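Local coordinates for protein NDP-rhamnosyltransferase (PDB 3TSA) that is a glycosyltransferase of the rhamnosyltransferase kind with the GT-B fold, two Rossmann-like domains each built round a parallel beta sheet, at residues Ser116-Asp121 with Leu134-Val139; Arg219-Cys224 with Pro249-Val254. One frame throughout, in Å; residues are numbered along the deposited sequence.

In the fold
From the N terminus, the chain first lays down strands 3-7, 31-36 and 50-53, then reaches strand 117-121, which pairs on one edge with strand 3-7. Contact 1 closes the next loop: helix 125-133 carries the chain back to strand 138-141, which joins the other edge of 117-121 in the seven-stranded N-terminal sheet. Contact 2 opens only later, so the two loops follow in series and neither nest nor cross. Strand 219-224 begins the second parallel sheet, and helices 227-233 and 236-246 lead to its neighbour 251-256. The contacts lie in different sheets on opposite sides of the chain's centre; the centres of contact 1 and contact 2 are about 43 Å apart.

Contact 1 of 2, residues Ser116-Asp121 with Leu134-Val139; sequences SVLLVD and LDLPVV
Leu118 and Leu119 pair with Val138 and Val139 as parallel neighbours in a beta-alpha-beta unit of the N-terminal Rossmann-like domain, strand 117-121 and strand 138-141 being joined through helix 125-133. Three backbone hydrogen bonds hold the register: Leu118 N to Pro137 O (3.0 Å), Val139 N to Leu118 O (2.8 Å) and Val120 N to Val139 O (2.9 Å). The middle one is nearly straight, with 172° at the hydrogen. Apolar contacts line both faces of the sheet. On the face of Leu118 and Val138, Leu118 forks: CD1 meets Val138 CG2 at 3.8 Å, while CD2 reaches Leu136 CD1 at 4.2 Å, the two leucine side chains crossing at about a right angle. Farther along, the CG2 branch of Val120 rests on Val138 CG1. On the other face Val139 spreads its methyls between two partners, CG1 meeting Leu119 CD1 and CG2 meeting Val117 CG2; Leu177 and Leu179 of strand 177-180 pack against it too. Leu119 CD1 also lies 3.6 Å from Val139 O, placed there by a CG opposite the backbone N (chi1 178°) together with a chi2 of 60°. At the entrance to the pairing, the Pro137 ring sits against a backbone carbonyl, its CG 3.4 Å from Ser116 O.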
ATOM      1  N   SER A 116       8.146 -18.159   6.015  1.00 19.28           N
ATOM      2  CA  SER A 116       9.210 -18.887   5.363  1.00 19.22           C
ATOM      3  C   SER A 116      10.484 -18.114   5.154  1.00 18.97           C
ATOM      4  O   SER A 116      11.512 -18.704   4.832  1.00 19.22           O
ATOM      5  CB  SER A 116       8.759 -19.512   4.051  1.00 20.91           C
ATOM      6  OG  SER A 116       8.270 -18.544   3.192  1.00 20.35           O
ATOM      7  N   VAL A 117      10.463 -16.802   5.362  1.00 17.22           N
ATOM      8  CA  VAL A 117      11.666 -16.058   5.106  1.00 16.00           C
ATOM      9  C   VAL A 117      11.446 -14.780   5.958  1.00 14.65           C
ATOM     10  O   VAL A 117      10.259 -14.365   6.195  1.00 14.44           O
ATOM     11  CB  VAL A 117      11.812 -15.731   3.595  1.00 15.53           C
ATOM     12  CG1 VAL A 117      10.645 -14.963   3.093  1.00 20.78           C
ATOM     13  CG2 VAL A 117      13.142 -14.981   3.298  1.00 19.27           C
ATOM     14  N   LEU A 118      12.553 -14.282   6.488  1.00 12.37           N
ATOM     15  CA  LEU A 118      12.548 -13.057   7.302  1.00 13.25           C
ATOM     16  C   LEU A 118      13.213 -11.954   6.477  1.00 14.39           C
ATOM     17  O   LEU A 118      14.341 -12.124   6.017  1.00 15.62           O
ATOM     18  CB  LEU A 118      13.281 -13.272   8.614  1.00 14.32           C
ATOM     19  CG  LEU A 118      12.876 -14.481   9.442  1.00 14.70           C
ATOM     20  CD1 LEU A 118      13.833 -14.454  10.744  1.00 16.96           C
ATOM     21  CD2 LEU A 118      11.364 -14.421   9.788  1.00 17.13           C
ATOM     22  N   LEU A 119      12.527 -10.815   6.313  1.00 14.06           N
ATOM     23  CA  LEU A 119      13.103  -9.657   5.648  1.00 12.14           C
ATOM     24  C   LEU A 119      13.383  -8.671   6.780  1.00 12.55           C
ATOM     25  O   LEU A 119      12.462  -8.181   7.440  1.00 14.89           O
ATOM     26  CB  LEU A 119      12.061  -9.089   4.693  1.00 10.55           C
ATOM     27  CG  LEU A 119      12.539  -7.829   3.973  1.00 13.02           C
ATOM     28  CD1 LEU A 119      13.796  -8.075   3.141  1.00 15.04           C
ATOM     29  CD2 LEU A 119      11.436  -7.313   3.084  1.00 14.23           C
ATOM     30  N   VAL A 120      14.659  -8.404   7.023  1.00 14.28           N
ATOM     31  CA  VAL A 120      15.071  -7.827   8.285  1.00 13.60           C
ATOM     32  C   VAL A 120      15.848  -6.577   8.025  1.00 12.58           C
ATOM     33  O   VAL A 120      16.798  -6.609   7.220  1.00 14.99           O
ATOM     34  CB  VAL A 120      15.961  -8.879   8.996  1.00 13.40           C
ATOM     35  CG1 VAL A 120      16.537  -8.317  10.313  1.00 14.29           C
ATOM     36  CG2 VAL A 120      15.079 -10.161   9.296  1.00 13.92           C
ATOM     37  N   ASP A 121      15.483  -5.451   8.677  1.00 13.61           N
ATOM     38  CA  ASP A 121      16.334  -4.259   8.605  1.00 15.61           C
ATOM     39  C   ASP A 121      17.772  -4.583   9.072  1.00 16.65           C
ATOM     40  O   ASP A 121      17.952  -5.292  10.055  1.00 15.26           O
ATOM     41  CB  ASP A 121      15.647  -3.233   9.510  1.00 16.70           C
ATOM     42  CG  ASP A 121      16.438  -1.930   9.765  1.00 23.05           C
ATOM     43  OD1 ASP A 121      17.665  -1.788   9.681  1.00 22.63           O
ATOM     44  OD2 ASP A 121      15.733  -0.989  10.221  1.00 34.90           O
ATOM     45  N   LEU A 134      15.392 -20.139  14.733  1.00 23.32           N
ATOM     46  CA  LEU A 134      14.356 -20.873  13.997  1.00 23.10           C
ATOM     47  C   LEU A 134      14.800 -21.542  12.712  1.00 22.63           C
ATOM     48  O   LEU A 134      13.985 -22.152  11.974  1.00 21.01           O
ATOM     49  CB  LEU A 134      13.162 -19.933  13.736  1.00 24.78           C
ATOM     50  CG  LEU A 134      12.432 -19.527  15.047  1.00 25.83           C
ATOM     51  CD1 LEU A 134      11.296 -18.622  14.753  1.00 31.02           C
ATOM     52  CD2 LEU A 134      11.907 -20.755  15.857  1.00 31.21           C
ATOM     53  N   ASP A 135      16.077 -21.437  12.400  1.00 23.67           N
ATOM     54  CA  ASP A 135      16.569 -21.948  11.122  1.00 24.84           C
ATOM     55  C   ASP A 135      15.728 -21.472   9.909  1.00 24.17           C
ATOM     56  O   ASP A 135      15.290 -22.262   9.056  1.00 22.70           O
ATOM     57  CB  ASP A 135      16.628 -23.511  11.135  1.00 25.67           C
ATOM     58  CG  ASP A 135      17.446 -24.089   9.959  1.00 29.87           C
ATOM     59  OD1 ASP A 135      18.332 -23.407   9.408  1.00 30.94           O
ATOM     60  OD2 ASP A 135      17.209 -25.253   9.586  1.00 34.95           O
ATOM     61  N   LEU A 136      15.442 -20.166   9.855  1.00 23.09           N
ATOM     62  CA  LEU A 136      14.818 -19.581   8.662  1.00 22.38           C
ATOM     63  C   LEU A 136      15.827 -18.643   8.013  1.00 20.80           C
ATOM     64  O   LEU A 136      16.551 -17.933   8.736  1.00 20.63           O
ATOM     65  CB  LEU A 136      13.594 -18.768   9.070  1.00 19.83           C
ATOM     66  CG  LEU A 136      12.491 -19.549   9.817  1.00 24.71           C
ATOM     67  CD1 LEU A 136      11.612 -18.534  10.574  1.00 23.35           C
ATOM     68  CD2 LEU A 136      11.719 -20.431   8.847  1.00 28.47           C
ATOM     69  N   PRO A 137      15.777 -18.570   6.668  1.00 19.83           N
ATOM     70  CA  PRO A 137      16.592 -17.649   5.838  1.00 18.45           C
ATOM     71  C   PRO A 137      16.286 -16.209   6.161  1.00 17.46           C
ATOM     72  O   PRO A 137      15.111 -15.858   6.381  1.00 17.23           O
ATOM     73  CB  PRO A 137      16.213 -18.043   4.413  1.00 20.87           C
ATOM     74  CG  PRO A 137      14.869 -18.642   4.510  1.00 22.61           C
ATOM     75  CD  PRO A 137      14.797 -19.304   5.854  1.00 21.10           C
ATOM     76  N   VAL A 138      17.350 -15.412   6.248  1.00 15.72           N
ATOM     77  CA  VAL A 138      17.259 -14.013   6.564  1.00 17.06           C
ATOM     78  C   VAL A 138      17.773 -13.249   5.366  1.00 17.58           C
ATOM     79  O   VAL A 138      18.925 -13.444   4.944  1.00 18.62           O
ATOM     80  CB  VAL A 138      18.016 -13.659   7.864  1.00 17.07           C
ATOM     81  CG1 VAL A 138      18.145 -12.155   8.024  1.00 18.46           C
ATOM     82  CG2 VAL A 138      17.251 -14.209   9.078  1.00 19.52           C
ATOM     83  N   VAL A 139      16.936 -12.350   4.861  1.00 16.80           N
ATOM     84  CA  VAL A 139      17.388 -11.427   3.826  1.00 17.43           C
ATOM     85  C   VAL A 139      17.468 -10.089   4.528  1.00 16.85           C
ATOM     86  O   VAL A 139      16.442  -9.557   5.038  1.00 16.60           O
ATOM     87  CB  VAL A 139      16.384 -11.357   2.672  1.00 17.63           C
ATOM     88  CG1 VAL A 139      16.796 -10.226   1.657  1.00 16.14           C
ATOM     89  CG2 VAL A 139      16.307 -12.725   1.853  1.00 18.23           C
TER

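Contact 2 of 2, residues Arg219-Cys224 with Pro249-Val254; sequences RRVCIC and PGVEAV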
ATOM      1  N   ARG A 219      12.734  30.359  -8.314  1.00 12.74           N
ATOM      2  CA  ARG A 219      13.690  29.201  -8.156  1.00 13.45           C
ATOM      3  C   ARG A 219      13.158  28.376  -6.982  1.00 13.81           C
ATOM      4  O   ARG A 219      13.258  28.814  -5.793  1.00 15.22           O
ATOM      5  CB  ARG A 219      15.058  29.799  -7.773  1.00 14.75           C
ATOM      6  CG  ARG A 219      15.466  30.985  -8.658  1.00 13.06           C
ATOM      7  CD  ARG A 219      15.420  30.529 -10.205  1.00 14.99           C
ATOM      8  NE  ARG A 219      16.439  29.505 -10.530  1.00 17.71           N
ATOM      9  CZ  ARG A 219      17.758  29.696 -10.587  1.00 16.38           C
ATOM     10  NH1 ARG A 219      18.573  28.692 -10.952  1.00 14.55           N
ATOM     11  NH2 ARG A 219      18.283  30.889 -10.328  1.00 15.61           N
ATOM     12  N   ARG A 220      12.548  27.235  -7.281  1.00 12.92           N
ATOM     13  CA  ARG A 220      11.821  26.525  -6.240  1.00 13.14           C
ATOM     14  C   ARG A 220      12.787  25.616  -5.462  1.00 14.78           C
ATOM     15  O   ARG A 220      13.489  24.769  -6.049  1.00 13.40           O
ATOM     16  CB  ARG A 220      10.694  25.706  -6.884  1.00 15.48           C
ATOM     17  CG  ARG A 220       9.821  25.033  -5.873  1.00 17.46           C
ATOM     18  CD  ARG A 220       8.484  24.504  -6.521  1.00 17.48           C
ATOM     19  NE  ARG A 220       7.544  25.534  -6.921  1.00 15.81           N
ATOM     20  CZ  ARG A 220       6.446  25.280  -7.627  1.00 22.67           C
ATOM     21  NH1 ARG A 220       6.198  24.037  -7.985  1.00 20.29           N
ATOM     22  NH2 ARG A 220       5.629  26.237  -8.007  1.00 27.41           N
ATOM     23  N   VAL A 221      12.860  25.802  -4.149  1.00 12.16           N
ATOM     24  CA  VAL A 221      13.737  25.064  -3.270  1.00 12.07           C
ATOM     25  C   VAL A 221      12.823  24.362  -2.283  1.00 14.23           C
ATOM     26  O   VAL A 221      12.025  25.018  -1.592  1.00 14.23           O
ATOM     27  CB  VAL A 221      14.623  26.090  -2.516  1.00 11.92           C
ATOM     28  CG1 VAL A 221      15.441  25.428  -1.334  1.00 18.38           C
ATOM     29  CG2 VAL A 221      15.581  26.752  -3.517  1.00 14.50           C
ATOM     30  N   CYS A 222      12.919  23.022  -2.162  1.00 13.57           N
ATOM     31  CA  CYS A 222      12.133  22.331  -1.150  1.00 13.99           C
ATOM     32  C   CYS A 222      12.982  22.087   0.120  1.00 13.67           C
ATOM     33  O   CYS A 222      14.085  21.525   0.003  1.00 15.05           O
ATOM     34  CB  CYS A 222      11.606  20.998  -1.700  1.00 13.78           C
ATOM     35  SG  CYS A 222      10.759  19.918  -0.502  1.00 16.55           S
ATOM     36  N   ILE A 223      12.420  22.335   1.295  1.00 11.96           N
ATOM     37  CA  ILE A 223      13.046  22.033   2.573  1.00 12.32           C
ATOM     38  C   ILE A 223      12.208  20.932   3.153  1.00 14.55           C
ATOM     39  O   ILE A 223      10.998  21.115   3.383  1.00 14.93           O
ATOM     40  CB  ILE A 223      13.061  23.279   3.526  1.00 11.19           C
ATOM     41  CG1 ILE A 223      13.904  24.378   2.908  1.00 13.18           C
ATOM     42  CG2 ILE A 223      13.516  22.831   4.938  1.00 10.45           C
ATOM     43  CD1 ILE A 223      13.622  25.744   3.667  1.00 13.80           C
ATOM     44  N   CYS A 224      12.840  19.756   3.337  1.00 14.36           N
ATOM     45  CA  CYS A 224      12.119  18.559   3.748  1.00 16.30           C
ATOM     46  C   CYS A 224      12.930  17.856   4.842  1.00 18.00           C
ATOM     47  O   CYS A 224      14.122  17.436   4.616  1.00 15.79           O
ATOM     48  CB  CYS A 224      11.929  17.679   2.543  1.00 15.90           C
ATOM     49  SG  CYS A 224      10.903  16.224   3.037  1.00 21.67           S
ATOM     50  N   PRO A 249      17.547  36.004  -3.291  1.00 28.27           N
ATOM     51  CA  PRO A 249      16.766  36.599  -4.358  1.00 28.09           C
ATOM     52  C   PRO A 249      16.348  35.474  -5.257  1.00 26.34           C
ATOM     53  O   PRO A 249      17.190  34.586  -5.586  1.00 30.16           O
ATOM     54  CB  PRO A 249      17.780  37.484  -5.141  1.00 28.82           C
ATOM     55  CG  PRO A 249      18.965  37.711  -4.230  1.00 29.71           C
ATOM     56  CD  PRO A 249      18.940  36.554  -3.220  1.00 29.48           C
ATOM     57  N   GLY A 250      15.082  35.460  -5.615  1.00 22.21           N
ATOM     58  CA  GLY A 250      14.648  34.537  -6.637  1.00 19.97           C
ATOM     59  C   GLY A 250      13.871  33.351  -6.073  1.00 17.25           C
ATOM     60  O   GLY A 250      13.072  32.778  -6.786  1.00 16.54           O
ATOM     61  N   VAL A 251      14.073  33.031  -4.793  1.00 14.72           N
ATOM     62  CA  VAL A 251      13.685  31.708  -4.274  1.00 15.08           C
ATOM     63  C   VAL A 251      12.253  31.652  -3.797  1.00 16.60           C
ATOM     64  O   VAL A 251      11.737  32.631  -3.182  1.00 16.85           O
ATOM     65  CB  VAL A 251      14.667  31.206  -3.101  1.00 15.32           C
ATOM     66  CG1 VAL A 251      14.032  30.010  -2.316  1.00 14.94           C
ATOM     67  CG2 VAL A 251      16.042  30.898  -3.640  1.00 14.12           C
ATOM     68  N   GLU A 252      11.572  30.555  -4.135  1.00 16.60           N
ATOM     69  CA  GLU A 252      10.334  30.179  -3.517  1.00 18.30           C
ATOM     70  C   GLU A 252      10.639  28.921  -2.693  1.00 18.02           C
ATOM     71  O   GLU A 252      11.015  27.957  -3.259  1.00 17.27           O
ATOM     72  CB  GLU A 252       9.351  29.766  -4.633  1.00 20.55           C
ATOM     73  CG  GLU A 252       8.048  29.378  -4.059  1.00 24.89           C
ATOM     74  CD  GLU A 252       7.024  29.141  -5.151  1.00 35.64           C
ATOM     75  OE1 GLU A 252       6.692  30.155  -5.874  1.00 31.57           O
ATOM     76  OE2 GLU A 252       6.581  27.966  -5.269  1.00 32.00           O
ATOM     77  N   ALA A 253      10.391  28.954  -1.396  1.00 18.48           N
ATOM     78  CA  ALA A 253      10.674  27.813  -0.471  1.00 19.38           C
ATOM     79  C   ALA A 253       9.444  26.945  -0.301  1.00 19.42           C
ATOM     80  O   ALA A 253       8.379  27.468   0.017  1.00 20.82           O
ATOM     81  CB  ALA A 253      11.145  28.364   0.896  1.00 19.86           C
ATOM     82  N   VAL A 254       9.493  25.644  -0.624  1.00 18.62           N
ATOM     83  CA  VAL A 254       8.337  24.773  -0.343  1.00 16.87           C
ATOM     84  C   VAL A 254       8.727  23.987   0.881  1.00 17.11           C
ATOM     85  O   VAL A 254       9.721  23.267   0.841  1.00 15.10           O
ATOM     86  CB  VAL A 254       7.970  23.789  -1.535  1.00 18.26           C
ATOM     87  CG1 VAL A 254       6.902  22.757  -1.126  1.00 19.01           C
ATOM     88  CG2 VAL A 254       7.509  24.566  -2.772  1.00 18.65           C
TER
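Arg220 and Glu252 run side by side and point the same way, so that the guanidinium and the carboxylate, their planes 26° apart, meet as a salt bridge. The approach is oblique: OE2 of Glu252 comes neither squarely over a face of the guanidinium nor squarely at an edge, and its hydrogen bond from Arg220 NE (3.1 Å) is weak, bent to 132° at the hydrogen. Val254 CG2 comes up to the same guanidinium, likewise obliquely, and lies 3.9 Å from Arg220 CD. Both charged chains leave the backbone with CG anti to N, and a bend at chi3 (-70°) turns the arginine head. NH1 of Arg220 is held elsewhere, by Thr286 OG1 and Trp211 O, which should help to fix the head's rotation.

On the other face, Val221 CG2 packs on Val251 CG1 at 3.8 Å, and helix 236-246 covers Ile223 and Ala253. The Arg219 side chain starts on this face but bends away to Glu288 and the carbonyl of Leu354; its CG still lies 3.5 Å from Gly250 O.

Five backbone hydrogen bonds join the strands, from Arg219 N to Gly250 O (2.9 Å) at one end to Ile223 N to Val254 O (2.9 Å) at the other. Val221 uses both its groups, N to Glu252 O and O to Val254 N. This parallel pairing, with two helices in the connection, belongs to the Rossmann-like sheet of the C-terminal half of a GT-B fold.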